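401aa long hypothetical glucose-1-phosphate thymidylyltransferase (Sulfolobus tokodaii, PDB 2GGO) is a bifunctional enzyme of UDP-N-acetylglucosamine and UDP-N-acetylgalactosamine synthesis, with a sugar-phosphate nucleotidylyltransferase section joined to a hexapeptide-repeat section that is probably an acetyltransferase. Local coordinates at residues A[25-30]-A[282-287]; A[49-54]-A[66-71]; A[117-122]-A[197-202]; A[169-174]-A[185-190]; A[325-330]-A[367-372]. One frame throughout, in Å; residues are numbered along the deposited sequence.

How the contacts relate
Contacts 2 and 3 lie in one mixed sheet of the nucleotidyltransferase part and pair its two outermost strands, 69-72 and 197-201, with their inner parallel neighbours. Both are held by backbone hydrogen bonds, but contact 3 is the more deeply buried. Contact 4, two crossed helices, makes no hydrogen bond across and relies on aliphatic and aromatic packing; it meets contact 3 where I188 CD1 touches I119 CD1 at 3.7 Å. Contact 1 is a small, buried, apolar junction between the nucleotidyltransferase part and the beta-helix. Contact 5 belongs wholly to that beta-helix, with a buried inner side and an exposed outer one, its centre about 51 Å from that of contact 4.

Contact 1 of 5, residues A[25-30]-A[282-287]; sequences FVPILS and ILVEKN
The backbones of 25-30 and 282-287 come nearest at S30 and V284, whose CA atoms are 5.1 Å apart, and no hydrogen bond crosses between them. P27 and I28 form a short strand, L29 then turns with positive phi (47°), and I282 and L283 belong to a strand of the parallel beta-helix. Side chains do the joining. The ring of P27 meets V284 at about a right angle, CG against CG1 at 4.0 Å. L29 starts out pointing away, but its CG lies anti to the carbonyl carbon (chi1 -58°) and the chain swings back, placing CD2 4.2 Å from both CG1 and CG2 of I282; these two side chains also cross nearly at right angles. V284 also packs against the backbone of the turn, its CB 3.6 Å from L29 O. S30 adds a looser contact at the exposed border, its CB 4.2 Å from V284 O. N219 of helix 212-225 hydrogen-bonds to L29 N and P27 O and also touches I282, while Y264 of the neighbouring coil touches L29, S30 and I282. The nucleotidyltransferase part thus rests on one flank of the beta-helix through proline, leucine, isoleucine and valine carbons, and this part of the interface depends on shape and burial with neither charge pairs nor directional bonds.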
# COMPACT_ATOMS: atom_id res chain seq x y z
N PHE A 25 5.69 5.16 -0.64
CA PHE A 25 6.90 4.34 -0.41
C PHE A 25 6.69 2.99 0.31
O PHE A 25 7.64 2.33 0.62
CB PHE A 25 8.00 5.19 0.23
CG PHE A 25 8.53 6.22 -0.69
CD1 PHE A 25 9.49 5.88 -1.65
CD2 PHE A 25 8.04 7.52 -0.65
CE1 PHE A 25 9.96 6.82 -2.55
CE2 PHE A 25 8.49 8.47 -1.55
CZ PHE A 25 9.46 8.12 -2.50
N VAL A 26 5.46 2.63 0.57
CA VAL A 26 5.11 1.29 1.08
C VAL A 26 5.74 0.27 0.14
O VAL A 26 5.52 0.38 -1.08
CB VAL A 26 3.57 1.12 1.13
CG1 VAL A 26 3.17 -0.35 1.21
CG2 VAL A 26 3.00 1.83 2.30
N PRO A 27 6.52 -0.73 0.69
CA PRO A 27 7.11 -1.70 -0.21
C PRO A 27 6.15 -2.83 -0.63
O PRO A 27 5.24 -3.26 0.12
CB PRO A 27 8.32 -2.23 0.57
CG PRO A 27 7.99 -2.08 1.96
CD PRO A 27 6.89 -1.04 2.09
N ILE A 28 6.32 -3.23 -1.87
CA ILE A 28 5.68 -4.40 -2.40
C ILE A 28 6.90 -5.20 -2.80
O ILE A 28 7.68 -4.76 -3.66
CB ILE A 28 4.82 -4.05 -3.62
CG1 ILE A 28 3.77 -3.02 -3.22
CG2 ILE A 28 4.18 -5.32 -4.18
CD1 ILE A 28 3.37 -2.18 -4.34
N LEU A 29 7.09 -6.34 -2.13
CA LEU A 29 8.35 -7.07 -2.20
C LEU A 29 9.45 -6.05 -1.99
O LEU A 29 9.37 -5.22 -1.09
CB LEU A 29 8.47 -7.81 -3.54
CG LEU A 29 7.35 -8.80 -3.85
CD1 LEU A 29 7.56 -9.51 -5.18
CD2 LEU A 29 7.16 -9.83 -2.73
N SER A 30 10.45 -6.03 -2.86
CA SER A 30 11.57 -5.17 -2.60
C SER A 30 11.47 -3.69 -2.98
O SER A 30 12.40 -2.95 -2.72
CB SER A 30 12.79 -5.76 -3.29
OG SER A 30 12.76 -5.45 -4.67
N ILE A 282 7.34 -12.46 3.64
CA ILE A 282 7.99 -11.49 2.77
C ILE A 282 8.98 -10.69 3.58
O ILE A 282 8.60 -9.87 4.39
CB ILE A 282 6.89 -10.57 2.03
CG1 ILE A 282 6.14 -11.42 0.98
CG2 ILE A 282 7.48 -9.25 1.40
CD1 ILE A 282 4.62 -11.33 1.20
N LEU A 283 10.27 -10.94 3.41
CA LEU A 283 11.21 -10.11 4.15
C LEU A 283 11.78 -9.14 3.17
O LEU A 283 12.53 -9.61 2.28
CB LEU A 283 12.35 -10.98 4.70
CG LEU A 283 11.75 -12.19 5.43
CD1 LEU A 283 12.79 -13.33 5.65
CD2 LEU A 283 11.18 -11.71 6.72
N VAL A 284 11.50 -7.85 3.29
CA VAL A 284 11.80 -6.95 2.16
C VAL A 284 13.29 -6.73 1.87
O VAL A 284 13.70 -6.71 0.71
CB VAL A 284 11.03 -5.61 2.11
CG1 VAL A 284 9.65 -5.66 2.72
CG2 VAL A 284 11.84 -4.41 2.50
N GLU A 285 14.11 -6.62 2.90
CA GLU A 285 15.51 -6.32 2.74
C GLU A 285 16.23 -6.39 4.10
O GLU A 285 15.79 -5.74 5.06
CB GLU A 285 15.63 -4.89 2.22
CG GLU A 285 17.02 -4.33 2.22
CD GLU A 285 17.05 -2.88 1.76
OE1 GLU A 285 15.98 -2.25 1.60
OE2 GLU A 285 18.17 -2.37 1.57
N LYS A 286 17.35 -7.09 4.14
CA LYS A 286 18.25 -7.01 5.27
C LYS A 286 17.59 -7.34 6.62
O LYS A 286 17.71 -6.58 7.60
CB LYS A 286 18.86 -5.62 5.32
CG LYS A 286 20.03 -5.49 4.38
CD LYS A 286 20.64 -4.13 4.49
CE LYS A 286 21.63 -3.90 3.35
NZ LYS A 286 21.81 -2.41 3.26
N ASN A 287 16.90 -8.49 6.65
CA ASN A 287 16.12 -8.83 7.81
C ASN A 287 16.84 -9.90 8.55
O ASN A 287 17.58 -10.64 7.95
CB ASN A 287 14.74 -9.32 7.40
CG ASN A 287 13.93 -8.25 6.77
OD1 ASN A 287 13.42 -7.36 7.42
ND2 ASN A 287 13.78 -8.33 5.48

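Contact 2 of 5, residues A[49-54]-A[66-71]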
# COMPACT_ATOMS: atom_id res chain seq x y z
N ILE A 49 6.99 12.92 -15.58
CA ILE A 49 6.17 12.49 -14.44
C ILE A 49 6.36 13.47 -13.32
O ILE A 49 7.46 13.82 -12.99
CB ILE A 49 6.49 11.04 -13.99
CG1 ILE A 49 6.46 10.09 -15.20
CG2 ILE A 49 5.53 10.63 -12.86
CD1 ILE A 49 7.23 8.73 -15.06
N THR A 50 5.25 13.90 -12.74
CA THR A 50 5.24 14.81 -11.63
C THR A 50 4.47 14.18 -10.46
O THR A 50 3.34 13.68 -10.64
CB THR A 50 4.52 16.10 -12.01
OG1 THR A 50 5.19 16.69 -13.12
CG2 THR A 50 4.53 17.10 -10.85
N VAL A 51 5.05 14.24 -9.27
CA VAL A 51 4.30 13.88 -8.06
C VAL A 51 3.80 15.10 -7.28
O VAL A 51 4.58 15.96 -6.90
CB VAL A 51 5.14 12.98 -7.12
CG1 VAL A 51 4.22 12.24 -6.16
CG2 VAL A 51 5.93 12.01 -7.92
N ILE A 52 2.51 15.19 -7.05
CA ILE A 52 1.99 16.18 -6.12
C ILE A 52 2.02 15.57 -4.71
O ILE A 52 1.48 14.50 -4.46
CB ILE A 52 0.59 16.65 -6.51
CG1 ILE A 52 0.69 17.33 -7.89
CG2 ILE A 52 0.02 17.63 -5.47
CD1 ILE A 52 -0.42 16.96 -8.86
N VAL A 53 2.71 16.26 -3.82
CA VAL A 53 2.98 15.77 -2.49
C VAL A 53 2.59 16.86 -1.47
O VAL A 53 2.18 17.96 -1.84
CB VAL A 53 4.47 15.36 -2.33
CG1 VAL A 53 4.86 14.43 -3.44
CG2 VAL A 53 5.43 16.56 -2.32
N SER A 54 2.67 16.54 -0.18
CA SER A 54 2.49 17.56 0.83
C SER A 54 3.86 18.17 1.13
O SER A 54 4.89 17.53 0.90
CB SER A 54 1.85 16.95 2.07
OG SER A 54 2.72 16.00 2.66
N LYS A 66 14.87 9.66 -8.35
CA LYS A 66 15.92 10.26 -9.20
C LYS A 66 15.46 11.34 -10.23
O LYS A 66 15.78 12.53 -10.07
CB LYS A 66 16.78 9.17 -9.89
CG LYS A 66 18.03 9.74 -10.63
CD LYS A 66 19.26 9.99 -9.71
CE LYS A 66 20.40 8.95 -9.94
NZ LYS A 66 21.33 8.70 -8.77
N GLU A 67 14.75 10.96 -11.29
CA GLU A 67 14.48 11.96 -12.32
C GLU A 67 13.01 12.28 -12.46
O GLU A 67 12.44 12.14 -13.55
CB GLU A 67 15.03 11.48 -13.66
CG GLU A 67 16.56 11.19 -13.67
CD GLU A 67 16.91 9.77 -14.21
OE1 GLU A 67 16.30 9.33 -15.24
OE2 GLU A 67 17.80 9.10 -13.60
N ILE A 68 12.40 12.73 -11.37
CA ILE A 68 10.95 12.93 -11.31
C ILE A 68 10.71 14.28 -10.70
O ILE A 68 11.46 14.68 -9.81
CB ILE A 68 10.23 11.80 -10.45
CG1 ILE A 68 10.49 10.41 -11.04
CG2 ILE A 68 8.73 12.03 -10.30
CD1 ILE A 68 9.67 10.06 -12.27
N SER A 69 9.68 14.96 -11.16
CA SER A 69 9.37 16.30 -10.68
C SER A 69 8.45 16.27 -9.49
O SER A 69 7.38 15.66 -9.55
CB SER A 69 8.71 17.13 -11.79
OG SER A 69 9.59 17.27 -12.91
N ILE A 70 8.83 16.96 -8.43
CA ILE A 70 8.04 16.95 -7.23
C ILE A 70 7.41 18.30 -7.02
O ILE A 70 8.07 19.33 -7.09
CB ILE A 70 8.87 16.50 -5.98
CG1 ILE A 70 9.35 15.06 -6.12
CG2 ILE A 70 8.05 16.62 -4.70
CD1 ILE A 70 10.81 14.91 -6.46
N VAL A 71 6.12 18.31 -6.77
CA VAL A 71 5.42 19.56 -6.65
C VAL A 71 4.54 19.46 -5.43
O VAL A 71 3.72 18.56 -5.33
CB VAL A 71 4.60 19.85 -7.95
CG1 VAL A 71 3.64 21.00 -7.76
CG2 VAL A 71 5.54 20.17 -9.07
O HOH W 1 9.26 15.78 -14.90
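Strand 48-53, helix 58-64 and strand 69-72 form a beta-alpha-beta unit, and here its two strands pair in parallel, T50 beside S69, V51 beside I70 and I52 beside V71. The short strand axes are inclined at 26°. Four backbone hydrogen bonds join them: S69 N to I49 O, V51 N to S69 O (2.7 Å), V71 N to V51 O (2.8 Å) and V53 N to V71 O. V51 uses both its N-H and its carbonyl, as a parallel pair requires.

On the side facing the helices, I68 lies at the entrance to the strand with two branches at work. Its CD1 reaches I49 CB at 3.7 Å, and its CG2, anti to the backbone N, meets V51 CG2 at the same 3.7 Å. Further along, I70 CG2 packs against V53 CG2 at 3.5 Å, with F61 of helix 58-64 covering both residues. A gap beside I49 and V51, near I38 and R42 of helix 33-43, is likely to open if I68 gives way to an alanine, which lacks both branches. On the other side of the sheet T50 CG2 touches V71 CG2 at 3.7 Å, and a water takes a hydrogen bond from S69 OG and gives one to I49 O.

I52, inside the sheet, also approaches A8 and Q73, which probably bind the nucleoside triphosphate. Parallel strands joined through a helix, with nucleotide-binding loops near their carboxyl ends, are typical of the Rossmann-like sheet of GT-A nucleotidyltransferases.

Contact 3 of 5, residues A[117-122]-A[197-202]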
# COMPACT_ATOMS: atom_id res chain seq x y z
N ASN A 117 -11.40 12.92 -23.23
CA ASN A 117 -11.26 12.64 -21.82
C ASN A 117 -11.71 11.21 -21.57
O ASN A 117 -12.82 10.85 -21.94
CB ASN A 117 -12.10 13.59 -21.01
CG ASN A 117 -11.65 15.02 -21.14
OD1 ASN A 117 -10.73 15.45 -20.47
ND2 ASN A 117 -12.32 15.79 -21.99
N ALA A 118 -10.86 10.41 -20.94
CA ALA A 118 -11.23 9.03 -20.58
C ALA A 118 -10.95 8.68 -19.09
O ALA A 118 -10.28 9.42 -18.38
CB ALA A 118 -10.56 8.02 -21.53
N ILE A 119 -11.45 7.53 -18.66
CA ILE A 119 -11.40 7.14 -17.27
C ILE A 119 -11.42 5.63 -17.20
O ILE A 119 -12.11 4.98 -17.97
CB ILE A 119 -12.57 7.80 -16.52
CG1 ILE A 119 -12.06 8.99 -15.73
CG2 ILE A 119 -13.38 6.83 -15.65
CD1 ILE A 119 -13.10 9.54 -14.83
N ILE A 120 -10.60 5.06 -16.31
CA ILE A 120 -10.56 3.60 -16.13
C ILE A 120 -11.51 3.18 -15.01
O ILE A 120 -11.64 3.86 -14.00
CB ILE A 120 -9.12 3.06 -15.98
CG1 ILE A 120 -8.40 3.27 -17.32
CG2 ILE A 120 -9.12 1.57 -15.62
CD1 ILE A 120 -6.91 3.07 -17.31
N GLY A 121 -12.22 2.09 -15.25
CA GLY A 121 -13.14 1.52 -14.30
C GLY A 121 -12.82 0.06 -14.12
O GLY A 121 -12.46 -0.65 -15.07
N VAL A 122 -12.94 -0.38 -12.88
CA VAL A 122 -12.60 -1.74 -12.52
C VAL A 122 -13.80 -2.34 -11.80
O VAL A 122 -14.53 -1.64 -11.08
CB VAL A 122 -11.28 -1.78 -11.65
CG1 VAL A 122 -11.41 -0.94 -10.39
CG2 VAL A 122 -10.86 -3.20 -11.33
N VAL A 197 -16.85 11.49 -21.98
CA VAL A 197 -15.79 10.95 -21.14
C VAL A 197 -15.82 9.42 -21.26
O VAL A 197 -16.64 8.78 -20.61
CB VAL A 197 -16.01 11.36 -19.67
CG1 VAL A 197 -14.82 11.00 -18.82
CG2 VAL A 197 -16.26 12.84 -19.58
N LYS A 198 -14.96 8.84 -22.10
CA LYS A 198 -14.89 7.38 -22.31
C LYS A 198 -14.70 6.63 -21.01
O LYS A 198 -14.27 7.19 -20.01
CB LYS A 198 -13.73 7.01 -23.24
CG LYS A 198 -14.03 7.05 -24.72
CD LYS A 198 -12.97 6.26 -25.54
CE LYS A 198 -13.10 4.73 -25.34
NZ LYS A 198 -12.18 3.94 -26.22
N VAL A 199 -15.02 5.35 -21.01
CA VAL A 199 -14.76 4.53 -19.85
C VAL A 199 -14.17 3.23 -20.39
O VAL A 199 -14.85 2.47 -21.11
CB VAL A 199 -16.05 4.28 -18.97
CG1 VAL A 199 -15.92 3.03 -18.13
CG2 VAL A 199 -16.32 5.47 -18.06
N ILE A 200 -12.88 3.01 -20.07
CA ILE A 200 -12.20 1.74 -20.33
C ILE A 200 -12.31 0.88 -19.08
O ILE A 200 -12.15 1.37 -17.96
CB ILE A 200 -10.69 1.91 -20.67
CG1 ILE A 200 -10.39 3.26 -21.33
CG2 ILE A 200 -10.16 0.70 -21.48
CD1 ILE A 200 -11.04 3.50 -22.66
N GLU A 201 -12.61 -0.40 -19.28
CA GLU A 201 -12.74 -1.31 -18.17
C GLU A 201 -11.38 -1.95 -17.95
O GLU A 201 -10.81 -2.57 -18.87
CB GLU A 201 -13.81 -2.37 -18.46
CG GLU A 201 -14.38 -3.06 -17.20
CD GLU A 201 -14.91 -4.47 -17.47
OE1 GLU A 201 -15.42 -4.74 -18.59
OE2 GLU A 201 -14.79 -5.33 -16.56
N TYR A 202 -10.86 -1.77 -16.73
CA TYR A 202 -9.60 -2.39 -16.32
C TYR A 202 -9.74 -3.90 -16.23
O TYR A 202 -10.70 -4.40 -15.62
CB TYR A 202 -9.14 -1.82 -14.97
CG TYR A 202 -7.77 -2.32 -14.61
CD1 TYR A 202 -6.64 -1.88 -15.30
CD2 TYR A 202 -7.59 -3.26 -13.60
CE1 TYR A 202 -5.37 -2.35 -14.99
CE2 TYR A 202 -6.32 -3.73 -13.29
CZ TYR A 202 -5.23 -3.27 -13.99
OH TYR A 202 -3.97 -3.73 -13.69
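I120 CG2 lies 3.5 Å from Y202 CB, where outermost strand 197-201 pairs in parallel with strand 117-123 in the mixed sheet of the GT-A nucleotidyltransferase fold. V122 runs alongside Y202 in the same direction, and its CG2 approaches the ring at its edge, near the ring plane, 4.0 Å from CD2. Y202 puts its CG anti to the backbone N (chi1 -173°), which carries the ring away from the strand pair; its OH hydrogen-bonds to Y205 O, N104 N and S103 OG, so the phenol is fixed at its far end too. E107 of helix 106-111 packs on I120, I200 and Y202.

The opposite face carries I119 and V199, crossing obliquely with CG2 against CG2 at 4.0 Å; I119 also packs on I188 of helix 184-194. Nearer the start of the pair, back on the I120 face, A118 CB abuts K198 CB at 3.7 Å, and the lysine end leads away. E201 spends its carboxylate on a salt bridge to K123, while its CG lies 3.7 Å from G121 O. The last backbone bond runs from Y202 N to G121 O, 2.6 Å with an angle of 162° at the hydrogen, the donor tilted 22° from the carbonyl plane.

Contact 4 of 5, residues A[169-174]-A[185-190]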
# COMPACT_ATOMS: atom_id res chain seq x y z
N THR A 169 -11.72 24.24 -16.11
CA THR A 169 -12.99 24.95 -16.17
C THR A 169 -13.98 24.48 -15.10
O THR A 169 -14.45 25.29 -14.29
CB THR A 169 -13.59 24.82 -17.58
OG1 THR A 169 -12.67 25.35 -18.53
CG2 THR A 169 -14.91 25.58 -17.68
N TYR A 170 -14.29 23.18 -15.09
CA TYR A 170 -15.27 22.62 -14.16
C TYR A 170 -14.75 22.50 -12.73
O TYR A 170 -15.52 22.26 -11.80
CB TYR A 170 -15.80 21.26 -14.65
CG TYR A 170 -16.30 21.28 -16.07
CD1 TYR A 170 -15.40 21.22 -17.14
CD2 TYR A 170 -17.66 21.38 -16.35
CE1 TYR A 170 -15.85 21.25 -18.46
CE2 TYR A 170 -18.12 21.40 -17.67
CZ TYR A 170 -17.20 21.34 -18.72
OH TYR A 170 -17.63 21.37 -20.03
N LEU A 171 -13.44 22.68 -12.55
CA LEU A 171 -12.81 22.63 -11.23
C LEU A 171 -13.13 23.89 -10.44
O LEU A 171 -13.22 23.86 -9.20
CB LEU A 171 -11.29 22.45 -11.34
CG LEU A 171 -10.65 21.06 -11.24
CD1 LEU A 171 -9.19 21.11 -11.71
CD2 LEU A 171 -10.74 20.49 -9.82
N ASP A 172 -13.27 24.99 -11.17
CA ASP A 172 -13.63 26.28 -10.59
C ASP A 172 -15.14 26.34 -10.37
O ASP A 172 -15.60 26.78 -9.32
CB ASP A 172 -13.20 27.42 -11.51
CG ASP A 172 -11.71 27.42 -11.78
OD1 ASP A 172 -11.08 28.48 -11.60
OD2 ASP A 172 -11.16 26.36 -12.16
N LYS A 173 -15.88 25.89 -11.38
CA LYS A 173 -17.35 25.88 -11.34
C LYS A 173 -17.87 24.96 -10.23
O LYS A 173 -18.97 25.17 -9.72
CB LYS A 173 -17.94 25.50 -12.70
CG LYS A 173 -17.49 26.39 -13.87
CD LYS A 173 -18.59 26.60 -14.92
CE LYS A 173 -19.06 25.29 -15.57
NZ LYS A 173 -18.09 24.76 -16.57
N ILE A 174 -17.06 23.96 -9.87
CA ILE A 174 -17.39 23.04 -8.77
C ILE A 174 -17.17 23.68 -7.38
O ILE A 174 -16.05 24.09 -7.04
CB ILE A 174 -16.71 21.62 -8.94
CG1 ILE A 174 -17.71 20.59 -9.47
CG2 ILE A 174 -16.00 21.12 -7.67
CD1 ILE A 174 -18.98 20.37 -8.61
N THR A 185 -13.73 13.99 -8.87
CA THR A 185 -14.96 13.41 -9.42
C THR A 185 -16.13 14.39 -9.65
O THR A 185 -16.88 14.24 -10.61
CB THR A 185 -15.45 12.21 -8.57
OG1 THR A 185 -15.37 12.54 -7.18
CG2 THR A 185 -14.60 10.99 -8.83
N ASP A 186 -16.26 15.40 -8.78
CA ASP A 186 -17.30 16.43 -8.91
C ASP A 186 -17.19 17.13 -10.24
O ASP A 186 -18.18 17.25 -10.97
CB ASP A 186 -17.16 17.46 -7.80
CG ASP A 186 -17.67 16.97 -6.46
OD1 ASP A 186 -18.48 16.01 -6.43
OD2 ASP A 186 -17.25 17.56 -5.43
N ALA A 187 -15.98 17.61 -10.52
CA ALA A 187 -15.64 18.32 -11.76
C ALA A 187 -15.78 17.43 -12.99
O ALA A 187 -16.22 17.89 -14.05
CB ALA A 187 -14.22 18.88 -11.66
N ILE A 188 -15.42 16.16 -12.86
CA ILE A 188 -15.57 15.18 -13.94
C ILE A 188 -17.05 14.93 -14.24
O ILE A 188 -17.41 14.56 -15.36
CB ILE A 188 -14.83 13.83 -13.62
CG1 ILE A 188 -13.30 13.99 -13.77
CG2 ILE A 188 -15.34 12.69 -14.50
CD1 ILE A 188 -12.49 12.80 -13.29
N ASN A 189 -17.89 15.15 -13.23
CA ASN A 189 -19.32 14.88 -13.36
C ASN A 189 -20.12 15.92 -14.15
O ASN A 189 -21.04 15.56 -14.89
CB ASN A 189 -19.95 14.57 -12.01
CG ASN A 189 -20.15 13.08 -11.81
OD1 ASN A 189 -20.16 12.59 -10.68
ND2 ASN A 189 -20.30 12.35 -12.90
N LEU A 190 -19.76 17.19 -13.99
CA LEU A 190 -20.29 18.27 -14.84
C LEU A 190 -19.77 18.15 -16.27
O LEU A 190 -20.53 18.31 -17.23
CB LEU A 190 -19.92 19.66 -14.29
CG LEU A 190 -19.56 20.00 -12.84
CD1 LEU A 190 -19.09 21.46 -12.83
CD2 LEU A 190 -20.69 19.75 -11.82
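Y170 leans on A187 and L190 where the end of helix 166-173 crosses helix 184-194, a helix-helix packing in the nucleotidyltransferase domain. The short axes approach to 8.2 Å at 111°. From the CB of Y170 outward the contacts follow one another: CB lies 3.4 Å from A187 O and also reaches L190 CD1. With CG anti to the carbonyl carbon (chi1 -52°), the ring is sent along the other helix, where CD2 meets L190 CB at 3.5 Å. CE2 comes next, 3.9 Å from L190 O, and at the tip the OH hydrogen-bonds to D194 one turn further on. L190 CD1 lies at the ring edge, in its plane, while K173 NZ of the same helix bends back over one face, 3.3 Å above the plane and offset toward the rim. Tyrosine and leucine slide past each other in opposite directions. With a phenylalanine in place of Y170, D194 would probably lose its hydroxyl mate at the tip of the ring.

I174, the first residue past the helix end, adds a second set of contacts. Its CD1 touches D186 CB at 3.5 Å, the two side chains crossing at about a right angle, and also meets L190 CD2; L182 covers it from a loop. A187, being small, lets the helices come close: its CB rests 3.6 Å from Y170 O.

Contact 5 of 5, residues A[325-330]-A[367-372]; sequences AGTLIA and INVTIL
T327 overlaps V369 side by side, both pointing the same way, with T327 CG2 3.9 Å from V369 CG1, where two successive coils of the left-handed parallel beta-helix of the hexapeptide-repeat family stack. The same T327 CG2, anti to the backbone N, also reaches I371 CD1 at 4.0 Å, and the threonine therefore bridges two residues of the neighbouring coil. Its OG1 hydrogen-bonds with G324 O and with T365 OG1, which fixes the rotation of the side chain and satisfies a buried hydroxyl.

Strands 328-329 and 370-371 run parallel and in register, I329 paired with I371. I371 N donates to L328 O at 3.1 Å, almost straight (174°), and A330 N to I371 O at 3.0 Å (169°); both donors lie nearly along the C=O axis. From end to end the two segments run in nearly the same direction, 7° apart. Inside, I329 CG1 packs on I371 CB at 4.3 Å, with A357 touching both isoleucines, and V389 of the next coil lies against I371. At the corner, A325 CB meets I367 CG2 at 4.0 Å. G326 and N368 both turn with positive phi, and a CB on G326 would come tightly against N368 N. Strand 388-389 follows 370-371 after one regular coil, but between the present two segments the chain makes a longer excursion. Outside the corner, a water donates to G326 O at 2.9 Å and more weakly to N368 OD1.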
# COMPACT_ATOMS: atom_id res chain seq x y z
N ALA A 325 13.47 -11.10 22.51
CA ALA A 325 13.26 -12.55 22.78
C ALA A 325 11.96 -12.73 23.38
O ALA A 325 11.52 -11.94 24.29
CB ALA A 325 14.36 -13.21 23.63
N GLY A 326 11.21 -13.58 22.75
CA GLY A 326 9.89 -13.97 23.27
C GLY A 326 8.74 -13.09 22.94
O GLY A 326 7.74 -13.34 23.50
N THR A 327 8.84 -12.07 22.02
CA THR A 327 7.59 -11.29 21.74
C THR A 327 6.74 -12.19 20.88
O THR A 327 7.32 -12.70 19.92
CB THR A 327 8.08 -10.17 20.95
OG1 THR A 327 9.16 -9.52 21.65
CG2 THR A 327 7.00 -9.26 20.31
N LEU A 328 5.41 -12.16 20.92
CA LEU A 328 4.56 -13.14 20.27
C LEU A 328 3.43 -12.22 19.89
O LEU A 328 3.09 -11.34 20.61
CB LEU A 328 3.91 -14.18 21.18
CG LEU A 328 4.91 -14.86 22.06
CD1 LEU A 328 4.44 -15.81 22.90
CD2 LEU A 328 5.48 -15.75 20.85
N ILE A 329 3.02 -12.30 18.65
CA ILE A 329 1.81 -11.69 18.17
C ILE A 329 0.69 -12.69 18.08
O ILE A 329 0.84 -13.79 17.57
CB ILE A 329 2.04 -11.03 16.75
CG1 ILE A 329 3.24 -10.08 16.84
CG2 ILE A 329 0.68 -10.34 16.31
CD1 ILE A 329 3.52 -9.34 15.59
N ALA A 330 -0.48 -12.31 18.56
CA ALA A 330 -1.63 -13.14 18.46
C ALA A 330 -2.33 -12.80 17.15
O ALA A 330 -2.43 -11.64 16.82
CB ALA A 330 -2.51 -12.78 19.56
N ILE A 367 11.84 -8.25 25.84
CA ILE A 367 11.50 -9.74 25.95
C ILE A 367 10.10 -10.08 26.40
O ILE A 367 9.53 -9.40 27.29
CB ILE A 367 12.44 -10.56 26.82
CG1 ILE A 367 12.42 -9.87 28.24
CG2 ILE A 367 13.77 -10.35 26.32
CD1 ILE A 367 13.23 -10.65 29.46
N ASN A 368 9.56 -11.16 25.85
CA ASN A 368 8.33 -11.78 26.36
C ASN A 368 7.17 -10.87 26.32
O ASN A 368 6.30 -10.93 27.17
CB ASN A 368 8.55 -12.13 27.84
CG ASN A 368 7.96 -13.39 28.19
OD1 ASN A 368 7.44 -14.13 27.34
ND2 ASN A 368 8.09 -13.77 29.48
N VAL A 369 7.24 -9.96 25.38
CA VAL A 369 6.11 -9.11 25.02
C VAL A 369 5.02 -9.93 24.23
O VAL A 369 5.30 -10.82 23.32
CB VAL A 369 6.65 -7.76 24.44
CG1 VAL A 369 5.74 -7.24 23.39
CG2 VAL A 369 6.62 -6.49 25.63
N THR A 370 3.78 -9.67 24.63
CA THR A 370 2.51 -10.21 24.17
C THR A 370 1.71 -9.06 23.49
O THR A 370 1.31 -8.09 24.14
CB THR A 370 1.70 -10.67 25.43
OG1 THR A 370 2.43 -11.62 26.20
CG2 THR A 370 0.39 -11.29 25.10
N ILE A 371 1.52 -9.16 22.18
CA ILE A 371 0.67 -8.26 21.34
C ILE A 371 -0.68 -8.85 20.87
O ILE A 371 -0.73 -9.84 20.21
CB ILE A 371 1.53 -7.88 20.11
CG1 ILE A 371 2.87 -7.34 20.66
CG2 ILE A 371 0.71 -6.87 19.16
CD1 ILE A 371 3.87 -6.85 19.71
N LEU A 372 -1.85 -8.23 21.24
CA LEU A 372 -3.12 -8.76 20.81
C LEU A 372 -3.48 -8.62 19.32
O LEU A 372 -2.84 -7.84 18.56
CB LEU A 372 -4.24 -8.13 21.66
CG LEU A 372 -4.32 -9.01 22.89
CD1 LEU A 372 -3.05 -9.02 23.75
CD2 LEU A 372 -5.46 -8.59 23.78
O HOH W 2 7.45 -16.02 24.62